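Local structure of beta-lactamase-like protein (Koribacter versatilis, 6B9V) at residues A[16-21]-A[25-30]; A[41-46]-A[64-69]; A[143-148]-A[152-157]; A[218-223]-A[244-249]. The protein probably acts as a metal-dependent diphosphatase of the PhnP family, cleaving reactive FAD photoproducts with two manganese ions in a metallo-beta-lactamase fold. One frame throughout, in Å; residues are numbered along the deposited sequence.

In the fold
From the N terminus, interaction 1 comes first and folds the long loop between strands 2-9 and 41-46 back on itself at the zinc ion. Interaction 2 then closes the path from strand 41-46 through strand 49-53 to the end of helix 59-66, laying that helix on the first sheet; interactions 1 and 2 both touch the second subunit. Interaction 3 is the hairpin 146-148/151-160 at one border of the second sheet, and interaction 4 sets helix 212-222 against the lead-in to strand 249-251 at the other. The four follow in series, none enclosing or crossing another. Interactions 2 and 3 touch, Y46 OH lying 2.8 Å from L148 O in a probable hydrogen bond between the sheets.

Interaction 1 of 4, residues A[16-21]-A[25-30]; sequences MGVPTI and CAVCSS. With ZN (zinc ion), chain F.
C28 reaches from its own short turn onto the P19-T20 backbone and takes hold of the zinc ion with the same side chain. At its base, CB lies 3.7 Å from P19 CB, alongside the proline ring, whose preceding peptide bond is cis. One atom further, SG is placed beside the backbone N of C28 and anti to its carbonyl carbon (chi1 -72°). There the sulfur bonds the zinc ion at 2.3 Å and also accepts a nearly straight hydrogen bond from T20 N, with N to SG 3.3 Å and an angle of 167° at the hydrogen. The thiolate is thus gripped by the metal and by a peptide N-H, which probably tempers its negative charge. C25 SG, the other ligand from 25-30, sits 2.3 Å from the zinc ion and is treated alike: C28 N donates to C25 SG over 3.4 Å, again at 167°. Elsewhere in the contact, V18 CG1 meets V27 CG1 at 3.8 Å, a methyl-to-methyl touch. S29 N and S29 OG both donate to C25 O, tying S29 back to C25, and S30 N to V27 O closes a type I turn. P19 O accepts a hydrogen bond from R60 of the second subunit. C23 and H234 complete a zinc site of three cysteines and one histidine, in which C25 and C28 form a CxxC element whose sulfurs each accept a backbone N-H hydrogen bond.

Interaction 2 of 4, residues A[41-46]-A[64-69]; sequences SVMVQY and LREGIK
Strand 41-46 and the end of helix 59-66 stand well apart, M43 and E66 being the nearest residues at 10.0 Å between CA atoms, and side chains alone bridge the gap. M43 makes the reach from the strand side. Its CG is wedged between the backbone N and the carbonyl carbon (chi1 59°), and from there the chain runs out extended, so that sulfur and methyl are delivered to different partners. SD lies 3.8 Å from I68 CD1, the two side chains running antiparallel alongside one another. CE goes on to E66, 4.0 Å from its CB, crossing the glutamate at a slant. E66 bends at chi2 (-74°), which brings OE2 to 4.2 Å from M43 CE; E66 OE2 also has a long, weak ion pair with K257. G67 has positive phi and belongs to a Schellman motif after the last helical turn, and the chain then turns so that I68 comes in beside the methionine. M43 also packs on T8 and L50 of the neighbouring strands. No hydrogen bond joins the two segments: the end of a helix and the turn after it pack, mostly by apolar atoms, on a beta-sheet, as in the layered alpha/beta architecture of the metallo-beta-lactamase fold.

Interaction 3 of 4, residues A[143-148]-A[152-157]; sequences HEAIEL and KFIPVP
I146 and F153 face each other as an antiparallel hydrogen-bonded pair. I146 N donates to F153 O over 2.8 Å and F153 N returns to I146 O over 2.9 Å; both bonds are almost straight, at 174° and 178°. On the same face of the sheet, L148 lies roughly perpendicular to F153 and sets CD1 over one face of the phenyl ring, 4.2 Å from its centroid, in a CH-pi contact offset toward the rim. E147 and K152, the neighbouring non-hydrogen-bonded pair, point from the other face and run side by side. Their contact is through the lysine's methylenes, E147 OE2 lying 3.4 Å from K152 CD; bends at chi3 and chi4 carry NZ off, so the opposite charges stay 5.5 Å apart. This is a beta hairpin, strands 146-148 and 151-160, at the border of the second sheet of the metallo-beta-lactamase fold. Ahead of the short strand the chain parts from its partner. P155 CD packs 3.3 Å from E144 O. One water bridges H143 O and P155 O, where the two segments make no direct backbone bond. At the far end the H143 ring meets P157 obliquely, NE2 being 3.5 Å from P157 CG. Further out, Y166 meets the H143 ring edge-to-face, F170 stacks with F153, and V51 of the other sheet packs against both L148 and F153.

Interaction 4 of 4, residues A[218-223]-A[244-249]; sequences IAEKLK and QLPAGI
I249 points its CG1 anti to its own carbonyl carbon (chi1 -57°) and continues extended through chi2 (177°), which carries CD1 across to A219 on helix 212-222. E220 likewise has CG anti to the carbonyl carbon (chi1 -71°), and its extended chain brings the carboxylate over to P246. The A219 CB methyl meets I249 CD1 at 3.7 Å, methyl against methyl, with E220 CG a further 4.2 Å neighbour of I249 CD1. Beyond it, E220 runs nearly square across P246, and the acid touches the proline with an oxygen: E220 OE1 is 3.7 Å from P246 CG. P246 and I249 are brought to the same helix by the type II beta turn between them, closed by I249 N donating to P246 O over 3.1 Å. G248 occupies the turn position whose positive phi suits glycine, and its backbone bonds to T227 of the adjacent strand. On the helix side, K223 adopts positive phi as the helix ends and curls its NZ back to E220 O, 2.8 Å away and nearly along the C=O axis, so a lysine ammonium group takes up a carbonyl of the last turn. A219 also packs on T227, and I249 on F229. Since no hydrogen bond or salt bridge joins the segments, the contact rests on van der Waals packing: a buried methyl pair, A219 CB and I249 CD1, with the exposed E220 at its border laying CG near the isoleucine and a carboxylate oxygen against P246.

Interaction 1 of 4, residues A[16-21]-A[25-30]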
loop_
_atom_site.group_PDB
_atom_site.type_symbol
_atom_site.label_atom_id
_atom_site.label_comp_id
_atom_site.label_asym_id
_atom_site.label_seq_id
_atom_site.Cartn_x
_atom_site.Cartn_y
_atom_site.Cartn_z
ATOM N N MET A 16 -7.480 -4.047 -7.707
ATOM C CA MET A 16 -7.364 -2.604 -7.758
ATOM C C MET A 16 -8.311 -1.882 -6.765
ATOM O O MET A 16 -8.377 -0.683 -6.731
ATOM C CB MET A 16 -7.571 -2.107 -9.184
ATOM C CG MET A 16 -6.406 -2.345 -10.125
ATOM S SD MET A 16 -4.710 -1.700 -9.660
ATOM C CE MET A 16 -4.847 0.037 -9.045
ATOM N N GLY A 17 -9.001 -2.681 -5.968
ATOM C CA GLY A 17 -9.878 -2.144 -4.941
ATOM C C GLY A 17 -11.165 -1.584 -5.524
ATOM O O GLY A 17 -11.353 -1.615 -6.740
ATOM N N VAL A 18 -12.059 -1.106 -4.657
ATOM C CA VAL A 18 -13.215 -0.306 -5.081
ATOM C C VAL A 18 -13.224 0.954 -4.214
ATOM O O VAL A 18 -13.206 0.864 -2.980
ATOM C CB VAL A 18 -14.553 -1.075 -4.947
ATOM C CG1 VAL A 18 -15.684 -0.330 -5.678
ATOM C CG2 VAL A 18 -14.414 -2.485 -5.522
ATOM N N PRO A 19 -13.215 2.133 -4.842
ATOM C CA PRO A 19 -13.261 2.436 -6.280
ATOM C C PRO A 19 -11.974 2.097 -7.014
ATOM O O PRO A 19 -10.939 1.900 -6.395
ATOM C CB PRO A 19 -13.468 3.958 -6.326
ATOM C CG PRO A 19 -13.707 4.387 -4.929
ATOM C CD PRO A 19 -13.156 3.356 -4.026
ATOM N N THR A 20 -12.066 2.048 -8.335
ATOM C CA THR A 20 -10.907 1.964 -9.217
ATOM C C THR A 20 -10.443 3.380 -9.525
ATOM O O THR A 20 -11.263 4.217 -9.898
ATOM C CB THR A 20 -11.269 1.232 -10.542
ATOM O OG1 THR A 20 -11.565 -0.142 -10.266
ATOM C CG2 THR A 20 -10.133 1.317 -11.548
ATOM N N ILE A 21 -9.146 3.655 -9.371
ATOM C CA ILE A 21 -8.616 4.982 -9.692
ATOM C C ILE A 21 -9.030 5.431 -11.090
ATOM O O ILE A 21 -8.899 4.667 -12.044
ATOM C CB ILE A 21 -7.070 5.026 -9.614
ATOM C CG1 ILE A 21 -6.579 4.569 -8.246
ATOM C CG2 ILE A 21 -6.578 6.448 -9.854
ATOM C CD1 ILE A 21 -5.063 4.656 -8.098
ATOM N N CYS A 25 -17.786 5.471 -12.579
ATOM C CA CYS A 25 -19.019 4.681 -12.727
ATOM C C CYS A 25 -19.872 4.781 -11.455
ATOM O O CYS A 25 -19.416 5.310 -10.431
ATOM C CB CYS A 25 -18.691 3.206 -13.031
ATOM S SG CYS A 25 -18.231 2.197 -11.578
ATOM N N ALA A 26 -21.095 4.260 -11.513
ATOM C CA ALA A 26 -22.024 4.367 -10.388
ATOM C C ALA A 26 -21.437 3.823 -9.090
ATOM O O ALA A 26 -21.511 4.487 -8.056
ATOM C CB ALA A 26 -23.337 3.648 -10.703
ATOM N N VAL A 27 -20.837 2.636 -9.140
ATOM C CA VAL A 27 -20.316 2.017 -7.915
ATOM C C VAL A 27 -19.084 2.776 -7.390
ATOM O O VAL A 27 -18.952 3.015 -6.177
ATOM C CB VAL A 27 -19.997 0.517 -8.146
ATOM C CG1 VAL A 27 -19.315 -0.121 -6.922
ATOM C CG2 VAL A 27 -21.292 -0.239 -8.479
ATOM N N CYS A 28 -18.197 3.198 -8.291
ATOM C CA CYS A 28 -17.015 3.948 -7.842
ATOM C C CYS A 28 -17.396 5.326 -7.297
ATOM O O CYS A 28 -16.631 5.930 -6.543
ATOM C CB CYS A 28 -15.988 4.081 -8.980
ATOM S SG CYS A 28 -15.149 2.481 -9.345
ATOM N N SER A 29 -18.579 5.808 -7.668
ATOM C CA SER A 29 -19.069 7.114 -7.234
ATOM C C SER A 29 -19.969 6.969 -6.021
ATOM O O SER A 29 -20.469 7.955 -5.507
ATOM C CB SER A 29 -19.850 7.814 -8.363
ATOM O OG SER A 29 -19.032 7.999 -9.502
ATOM N N SER A 30 -20.195 5.735 -5.590
ATOM C CA SER A 30 -21.145 5.460 -4.525
ATOM C C SER A 30 -20.728 6.117 -3.207
ATOM O O SER A 30 -19.539 6.207 -2.894
ATOM C CB SER A 30 -21.280 3.953 -4.312
ATOM O OG SER A 30 -22.059 3.679 -3.159
HETATM ZN ZN ZN F . -15.902 2.023 -11.474
#

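Interaction 2 of 4, residues A[41-46]-A[64-69]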
loop_
_atom_site.group_PDB
_atom_site.type_symbol
_atom_site.label_atom_id
_atom_site.label_comp_id
_atom_site.label_asym_id
_atom_site.label_seq_id
_atom_site.Cartn_x
_atom_site.Cartn_y
_atom_site.Cartn_z
ATOM N N SER A 41 -8.292 -9.594 2.312
ATOM C CA SER A 41 -7.567 -10.155 3.472
ATOM C C SER A 41 -8.508 -10.300 4.661
ATOM O O SER A 41 -9.422 -9.494 4.820
ATOM C CB SER A 41 -6.377 -9.256 3.866
ATOM O OG SER A 41 -5.759 -9.691 5.067
ATOM N N VAL A 42 -8.296 -11.326 5.488
ATOM C CA VAL A 42 -9.053 -11.464 6.726
ATOM C C VAL A 42 -8.075 -11.775 7.853
ATOM O O VAL A 42 -6.957 -12.231 7.598
ATOM C CB VAL A 42 -10.131 -12.594 6.682
ATOM C CG1 VAL A 42 -11.169 -12.305 5.622
ATOM C CG2 VAL A 42 -9.497 -13.967 6.442
ATOM N N MET A 43 -8.495 -11.510 9.088
ATOM C CA MET A 43 -7.761 -12.025 10.237
ATOM C C MET A 43 -8.662 -12.869 11.123
ATOM O O MET A 43 -9.881 -12.719 11.120
ATOM C CB MET A 43 -7.139 -10.882 11.044
ATOM C CG MET A 43 -8.138 -9.882 11.565
ATOM S SD MET A 43 -7.313 -8.729 12.701
ATOM C CE MET A 43 -8.698 -7.899 13.470
ATOM N N VAL A 44 -8.035 -13.766 11.876
ATOM C CA VAL A 44 -8.722 -14.702 12.741
ATOM C C VAL A 44 -8.152 -14.566 14.138
ATOM O O VAL A 44 -6.945 -14.691 14.326
ATOM C CB VAL A 44 -8.552 -16.161 12.254
ATOM C CG1 VAL A 44 -9.323 -17.112 13.151
ATOM C CG2 VAL A 44 -8.988 -16.308 10.790
ATOM N N GLN A 45 -9.009 -14.308 15.114
ATOM C CA GLN A 45 -8.562 -14.125 16.489
ATOM C C GLN A 45 -9.112 -15.211 17.388
ATOM O O GLN A 45 -10.303 -15.529 17.335
ATOM C CB GLN A 45 -8.979 -12.752 17.018
ATOM C CG GLN A 45 -8.185 -11.638 16.412
ATOM C CD GLN A 45 -8.794 -10.289 16.670
ATOM O OE1 GLN A 45 -9.944 -10.049 16.324
ATOM N NE2 GLN A 45 -8.029 -9.401 17.300
ATOM N N TYR A 46 -8.238 -15.784 18.209
ATOM C CA TYR A 46 -8.663 -16.839 19.129
ATOM C C TYR A 46 -7.618 -17.045 20.197
ATOM O O TYR A 46 -6.426 -17.039 19.899
ATOM C CB TYR A 46 -8.912 -18.159 18.388
ATOM C CG TYR A 46 -7.709 -18.675 17.631
ATOM C CD1 TYR A 46 -6.822 -19.568 18.218
ATOM C CD2 TYR A 46 -7.462 -18.263 16.323
ATOM C CE1 TYR A 46 -5.722 -20.039 17.526
ATOM C CE2 TYR A 46 -6.363 -18.730 15.620
ATOM C CZ TYR A 46 -5.497 -19.619 16.233
ATOM O OH TYR A 46 -4.411 -20.091 15.539
ATOM N N LEU A 64 -4.137 -0.400 11.191
ATOM C CA LEU A 64 -4.439 0.782 11.999
ATOM C C LEU A 64 -5.920 0.842 12.307
ATOM O O LEU A 64 -6.321 1.107 13.436
ATOM C CB LEU A 64 -3.995 2.064 11.276
ATOM C CG LEU A 64 -2.490 2.263 11.162
ATOM C CD1 LEU A 64 -2.205 3.463 10.260
ATOM C CD2 LEU A 64 -1.882 2.472 12.573
ATOM N N ARG A 65 -6.722 0.575 11.278
ATOM C CA ARG A 65 -8.174 0.500 11.356
ATOM C C ARG A 65 -8.657 -0.426 12.464
ATOM O O ARG A 65 -9.637 -0.139 13.172
ATOM C CB ARG A 65 -8.702 -0.029 10.013
ATOM C CG ARG A 65 -9.995 0.483 9.556
ATOM C CD ARG A 65 -9.927 0.599 8.059
ATOM N NE ARG A 65 -10.014 -0.683 7.358
ATOM C CZ ARG A 65 -10.781 -0.827 6.286
ATOM N NH1 ARG A 65 -11.472 0.221 5.869
ATOM N NH2 ARG A 65 -10.871 -1.982 5.645
ATOM N N GLU A 66 -8.001 -1.574 12.574
ATOM C CA GLU A 66 -8.450 -2.565 13.542
ATOM C C GLU A 66 -7.638 -2.608 14.837
ATOM O O GLU A 66 -7.868 -3.476 15.690
ATOM C CB GLU A 66 -8.445 -3.943 12.893
ATOM C CG GLU A 66 -9.476 -4.078 11.788
ATOM C CD GLU A 66 -10.885 -4.202 12.337
ATOM O OE1 GLU A 66 -11.854 -4.053 11.559
ATOM O OE2 GLU A 66 -11.020 -4.458 13.554
ATOM N N GLY A 67 -6.697 -1.680 14.986
ATOM C CA GLY A 67 -5.881 -1.596 16.190
ATOM C C GLY A 67 -4.977 -2.794 16.424
ATOM O O GLY A 67 -4.726 -3.164 17.571
ATOM N N ILE A 68 -4.481 -3.402 15.347
ATOM C CA ILE A 68 -3.566 -4.538 15.474
ATOM C C ILE A 68 -2.238 -4.117 16.109
ATOM O O ILE A 68 -1.576 -3.195 15.633
ATOM C CB ILE A 68 -3.284 -5.193 14.114
ATOM C CG1 ILE A 68 -4.576 -5.794 13.537
ATOM C CG2 ILE A 68 -2.184 -6.264 14.245
ATOM C CD1 ILE A 68 -4.413 -6.332 12.121
ATOM N N LYS A 69 -1.856 -4.804 17.182
ATOM C CA LYS A 69 -0.638 -4.474 17.919
ATOM C C LYS A 69 0.379 -5.609 17.839
ATOM O O LYS A 69 1.534 -5.445 18.215
ATOM C CB LYS A 69 -0.963 -4.178 19.388
ATOM C CG LYS A 69 -1.934 -3.023 19.613
ATOM C CD LYS A 69 -1.242 -1.672 19.459
ATOM C CE LYS A 69 -2.205 -0.514 19.699
ATOM N NZ LYS A 69 -1.550 0.809 19.480
#

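Interaction 3 of 4, residues A[143-148]-A[152-157]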
loop_
_atom_site.group_PDB
_atom_site.type_symbol
_atom_site.label_atom_id
_atom_site.label_comp_id
_atom_site.label_asym_id
_atom_site.label_seq_id
_atom_site.Cartn_x
_atom_site.Cartn_y
_atom_site.Cartn_z
ATOM N N HIS A 143 0.027 -29.933 1.674
ATOM C CA HIS A 143 -1.375 -30.276 1.860
ATOM C C HIS A 143 -1.713 -30.631 3.308
ATOM O O HIS A 143 -2.882 -30.635 3.695
ATOM C CB HIS A 143 -1.760 -31.416 0.917
ATOM C CG HIS A 143 -1.993 -30.970 -0.496
ATOM N ND1 HIS A 143 -1.166 -30.075 -1.140
ATOM C CD2 HIS A 143 -2.965 -31.286 -1.383
ATOM C CE1 HIS A 143 -1.613 -29.866 -2.366
ATOM N NE2 HIS A 143 -2.704 -30.590 -2.539
ATOM N N GLU A 144 -0.698 -30.908 4.115
ATOM C CA GLU A 144 -0.921 -31.203 5.527
ATOM C C GLU A 144 -1.399 -29.961 6.281
ATOM O O GLU A 144 -1.109 -28.836 5.877
ATOM C CB GLU A 144 0.356 -31.753 6.165
ATOM C CG GLU A 144 0.986 -32.912 5.404
ATOM C CD GLU A 144 0.602 -34.253 5.989
ATOM O OE1 GLU A 144 -0.296 -34.278 6.859
ATOM O OE2 GLU A 144 1.192 -35.278 5.583
ATOM N N ALA A 145 -2.124 -30.166 7.378
ATOM C CA ALA A 145 -2.645 -29.052 8.177
ATOM C C ALA A 145 -1.544 -28.236 8.860
ATOM O O ALA A 145 -0.512 -28.763 9.272
ATOM C CB ALA A 145 -3.633 -29.569 9.223
ATOM N N ILE A 146 -1.788 -26.938 8.965
ATOM C CA ILE A 146 -0.912 -26.001 9.643
ATOM C C ILE A 146 -1.323 -25.895 11.099
ATOM O O ILE A 146 -2.416 -25.416 11.397
ATOM C CB ILE A 146 -0.976 -24.592 9.008
ATOM C CG1 ILE A 146 -0.825 -24.666 7.488
ATOM C CG2 ILE A 146 0.069 -23.679 9.626
ATOM C CD1 ILE A 146 0.423 -25.400 7.034
ATOM N N GLU A 147 -0.445 -26.327 11.999
ATOM C CA GLU A 147 -0.716 -26.258 13.428
ATOM C C GLU A 147 -0.365 -24.881 13.980
ATOM O O GLU A 147 0.808 -24.534 14.098
ATOM C CB GLU A 147 0.071 -27.346 14.160
ATOM C CG GLU A 147 -0.114 -28.737 13.573
ATOM C CD GLU A 147 -1.423 -29.387 13.992
ATOM O OE1 GLU A 147 -2.112 -28.821 14.869
ATOM O OE2 GLU A 147 -1.758 -30.465 13.451
ATOM N N LEU A 148 -1.386 -24.086 14.289
ATOM C CA LEU A 148 -1.177 -22.738 14.791
ATOM C C LEU A 148 -1.806 -22.540 16.161
ATOM O O LEU A 148 -3.027 -22.392 16.289
ATOM C CB LEU A 148 -1.743 -21.710 13.810
ATOM C CG LEU A 148 -1.072 -21.632 12.438
ATOM C CD1 LEU A 148 -1.719 -20.543 11.559
ATOM C CD2 LEU A 148 0.420 -21.389 12.590
ATOM N N LYS A 152 -6.023 -26.050 13.922
ATOM C CA LYS A 152 -5.550 -26.563 12.640
ATOM C C LYS A 152 -6.111 -25.747 11.480
ATOM O O LYS A 152 -7.320 -25.572 11.355
ATOM C CB LYS A 152 -5.905 -28.041 12.482
ATOM C CG LYS A 152 -5.155 -28.937 13.451
ATOM C CD LYS A 152 -5.074 -30.377 12.967
ATOM C CE LYS A 152 -6.458 -30.978 12.791
ATOM N NZ LYS A 152 -7.178 -31.093 14.091
ATOM N N PHE A 153 -5.208 -25.227 10.650
ATOM C CA PHE A 153 -5.571 -24.561 9.408
ATOM C C PHE A 153 -5.304 -25.513 8.247
ATOM O O PHE A 153 -4.159 -25.818 7.933
ATOM C CB PHE A 153 -4.779 -23.261 9.233
ATOM C CG PHE A 153 -5.310 -22.112 10.037
ATOM C CD1 PHE A 153 -5.218 -22.110 11.417
ATOM C CD2 PHE A 153 -5.879 -21.015 9.407
ATOM C CE1 PHE A 153 -5.706 -21.034 12.159
ATOM C CE2 PHE A 153 -6.374 -19.945 10.141
ATOM C CZ PHE A 153 -6.286 -19.958 11.519
ATOM N N ILE A 154 -6.364 -25.991 7.618
ATOM C CA ILE A 154 -6.255 -27.009 6.577
ATOM C C ILE A 154 -6.181 -26.333 5.216
ATOM O O ILE A 154 -7.088 -25.598 4.856
ATOM C CB ILE A 154 -7.462 -27.970 6.619
ATOM C CG1 ILE A 154 -7.677 -28.477 8.050
ATOM C CG2 ILE A 154 -7.264 -29.128 5.649
ATOM C CD1 ILE A 154 -9.054 -29.034 8.293
ATOM N N PRO A 155 -5.097 -26.566 4.465
ATOM C CA PRO A 155 -5.024 -26.021 3.104
ATOM C C PRO A 155 -6.037 -26.721 2.198
ATOM O O PRO A 155 -6.160 -27.950 2.227
ATOM C CB PRO A 155 -3.583 -26.329 2.663
ATOM C CG PRO A 155 -2.840 -26.678 3.943
ATOM C CD PRO A 155 -3.877 -27.311 4.825
ATOM N N VAL A 156 -6.752 -25.928 1.417
ATOM C CA VAL A 156 -7.764 -26.418 0.500
ATOM C C VAL A 156 -7.373 -26.007 -0.907
ATOM O O VAL A 156 -7.439 -24.829 -1.241
ATOM C CB VAL A 156 -9.157 -25.852 0.833
ATOM C CG1 VAL A 156 -10.211 -26.380 -0.168
ATOM C CG2 VAL A 156 -9.539 -26.205 2.265
ATOM N N PRO A 157 -6.927 -26.965 -1.722
ATOM C CA PRO A 157 -6.503 -26.587 -3.074
ATOM C C PRO A 157 -7.650 -26.008 -3.886
ATOM O O PRO A 157 -8.730 -26.598 -3.909
ATOM C CB PRO A 157 -6.017 -27.907 -3.677
ATOM C CG PRO A 157 -5.678 -28.792 -2.460
ATOM C CD PRO A 157 -6.673 -28.388 -1.419
HETATM O O HOH W 1 -5.142 -30.208 2.436
#

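Interaction 4 of 4, residues A[218-223]-A[244-249]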
loop_
_atom_site.group_PDB
_atom_site.type_symbol
_atom_site.label_atom_id
_atom_site.label_comp_id
_atom_site.label_asym_id
_atom_site.label_seq_id
_atom_site.Cartn_x
_atom_site.Cartn_y
_atom_site.Cartn_z
ATOM N N ILE A 218 -22.028 -22.737 -6.347
ATOM C CA ILE A 218 -21.117 -23.390 -5.412
ATOM C C ILE A 218 -21.658 -23.289 -3.984
ATOM O O ILE A 218 -21.691 -24.284 -3.244
ATOM C CB ILE A 218 -19.699 -22.769 -5.506
ATOM C CG1 ILE A 218 -19.072 -23.123 -6.863
ATOM C CG2 ILE A 218 -18.812 -23.218 -4.336
ATOM C CD1 ILE A 218 -17.812 -22.305 -7.211
ATOM N N ALA A 219 -22.104 -22.093 -3.607
ATOM C CA ALA A 219 -22.648 -21.853 -2.267
ATOM C C ALA A 219 -23.836 -22.772 -1.975
ATOM O O ALA A 219 -23.988 -23.289 -0.861
ATOM C CB ALA A 219 -23.061 -20.380 -2.105
ATOM N N GLU A 220 -24.674 -22.984 -2.981
ATOM C CA GLU A 220 -25.858 -23.807 -2.789
ATOM C C GLU A 220 -25.515 -25.298 -2.783
ATOM O O GLU A 220 -26.279 -26.116 -2.266
ATOM C CB GLU A 220 -26.902 -23.469 -3.850
ATOM C CG GLU A 220 -27.522 -22.091 -3.593
ATOM C CD GLU A 220 -28.554 -21.672 -4.624
ATOM O OE1 GLU A 220 -29.341 -20.743 -4.326
ATOM O OE2 GLU A 220 -28.574 -22.255 -5.729
ATOM N N LYS A 221 -24.361 -25.653 -3.336
ATOM C CA LYS A 221 -23.889 -27.024 -3.195
ATOM C C LYS A 221 -23.258 -27.274 -1.823
ATOM O O LYS A 221 -23.413 -28.360 -1.251
ATOM C CB LYS A 221 -22.886 -27.375 -4.296
ATOM C CG LYS A 221 -23.509 -27.615 -5.667
ATOM C CD LYS A 221 -22.417 -27.786 -6.720
ATOM C CE LYS A 221 -22.990 -28.151 -8.086
ATOM N NZ LYS A 221 -23.949 -27.123 -8.581
ATOM N N LEU A 222 -22.528 -26.294 -1.303
ATOM C CA LEU A 222 -21.799 -26.512 -0.050
ATOM C C LEU A 222 -22.642 -26.237 1.206
ATOM O O LEU A 222 -22.324 -26.739 2.286
ATOM C CB LEU A 222 -20.530 -25.670 -0.025
ATOM C CG LEU A 222 -19.471 -26.032 -1.074
ATOM C CD1 LEU A 222 -18.313 -25.045 -1.008
ATOM C CD2 LEU A 222 -18.980 -27.462 -0.851
ATOM N N LYS A 223 -23.698 -25.443 1.061
ATOM C CA LYS A 223 -24.685 -25.246 2.132
ATOM C C LYS A 223 -24.103 -24.817 3.481
ATOM O O LYS A 223 -24.502 -25.336 4.518
ATOM C CB LYS A 223 -25.495 -26.534 2.327
ATOM C CG LYS A 223 -26.248 -26.959 1.096
ATOM C CD LYS A 223 -27.021 -28.261 1.327
ATOM C CE LYS A 223 -28.129 -28.407 0.298
ATOM N NZ LYS A 223 -27.602 -28.239 -1.079
ATOM N N GLN A 244 -30.784 -8.870 -3.663
ATOM C CA GLN A 244 -31.236 -9.846 -4.650
ATOM C C GLN A 244 -30.741 -11.289 -4.412
ATOM O O GLN A 244 -31.261 -12.214 -5.029
ATOM C CB GLN A 244 -30.817 -9.406 -6.064
ATOM C CG GLN A 244 -31.720 -8.343 -6.718
ATOM C CD GLN A 244 -30.944 -7.145 -7.267
ATOM O OE1 GLN A 244 -29.907 -7.295 -7.923
ATOM N NE2 GLN A 244 -31.437 -5.946 -6.978
ATOM N N LEU A 245 -29.757 -11.484 -3.532
ATOM C CA LEU A 245 -29.166 -12.812 -3.306
ATOM C C LEU A 245 -30.048 -13.713 -2.437
ATOM O O LEU A 245 -30.883 -13.225 -1.682
ATOM C CB LEU A 245 -27.778 -12.666 -2.652
ATOM C CG LEU A 245 -26.669 -12.112 -3.540
ATOM C CD1 LEU A 245 -25.437 -11.820 -2.669
ATOM C CD2 LEU A 245 -26.302 -13.081 -4.663
ATOM N N PRO A 246 -29.862 -15.040 -2.542
ATOM C CA PRO A 246 -30.630 -15.967 -1.703
ATOM C C PRO A 246 -30.326 -15.798 -0.222
ATOM O O PRO A 246 -29.222 -15.370 0.120
ATOM C CB PRO A 246 -30.168 -17.344 -2.186
ATOM C CG PRO A 246 -29.711 -17.129 -3.562
ATOM C CD PRO A 246 -29.104 -15.752 -3.587
ATOM N N ALA A 247 -31.283 -16.148 0.637
ATOM C CA ALA A 247 -31.039 -16.159 2.077
ATOM C C ALA A 247 -29.773 -16.947 2.388
ATOM O O ALA A 247 -29.519 -17.988 1.791
ATOM C CB ALA A 247 -32.234 -16.748 2.828
ATOM N N GLY A 248 -28.966 -16.426 3.298
ATOM C CA GLY A 248 -27.751 -17.114 3.694
ATOM C C GLY A 248 -26.535 -16.825 2.830
ATOM O O GLY A 248 -25.459 -17.376 3.078
ATOM N N ILE A 249 -26.707 -15.975 1.818
ATOM C CA ILE A 249 -25.632 -15.624 0.896
ATOM C C ILE A 249 -25.550 -14.104 0.757
ATOM O O ILE A 249 -26.546 -13.460 0.444
ATOM C CB ILE A 249 -25.861 -16.275 -0.502
ATOM C CG1 ILE A 249 -25.986 -17.795 -0.372
ATOM C CG2 ILE A 249 -24.748 -15.925 -1.455
ATOM C CD1 ILE A 249 -26.289 -18.519 -1.695
#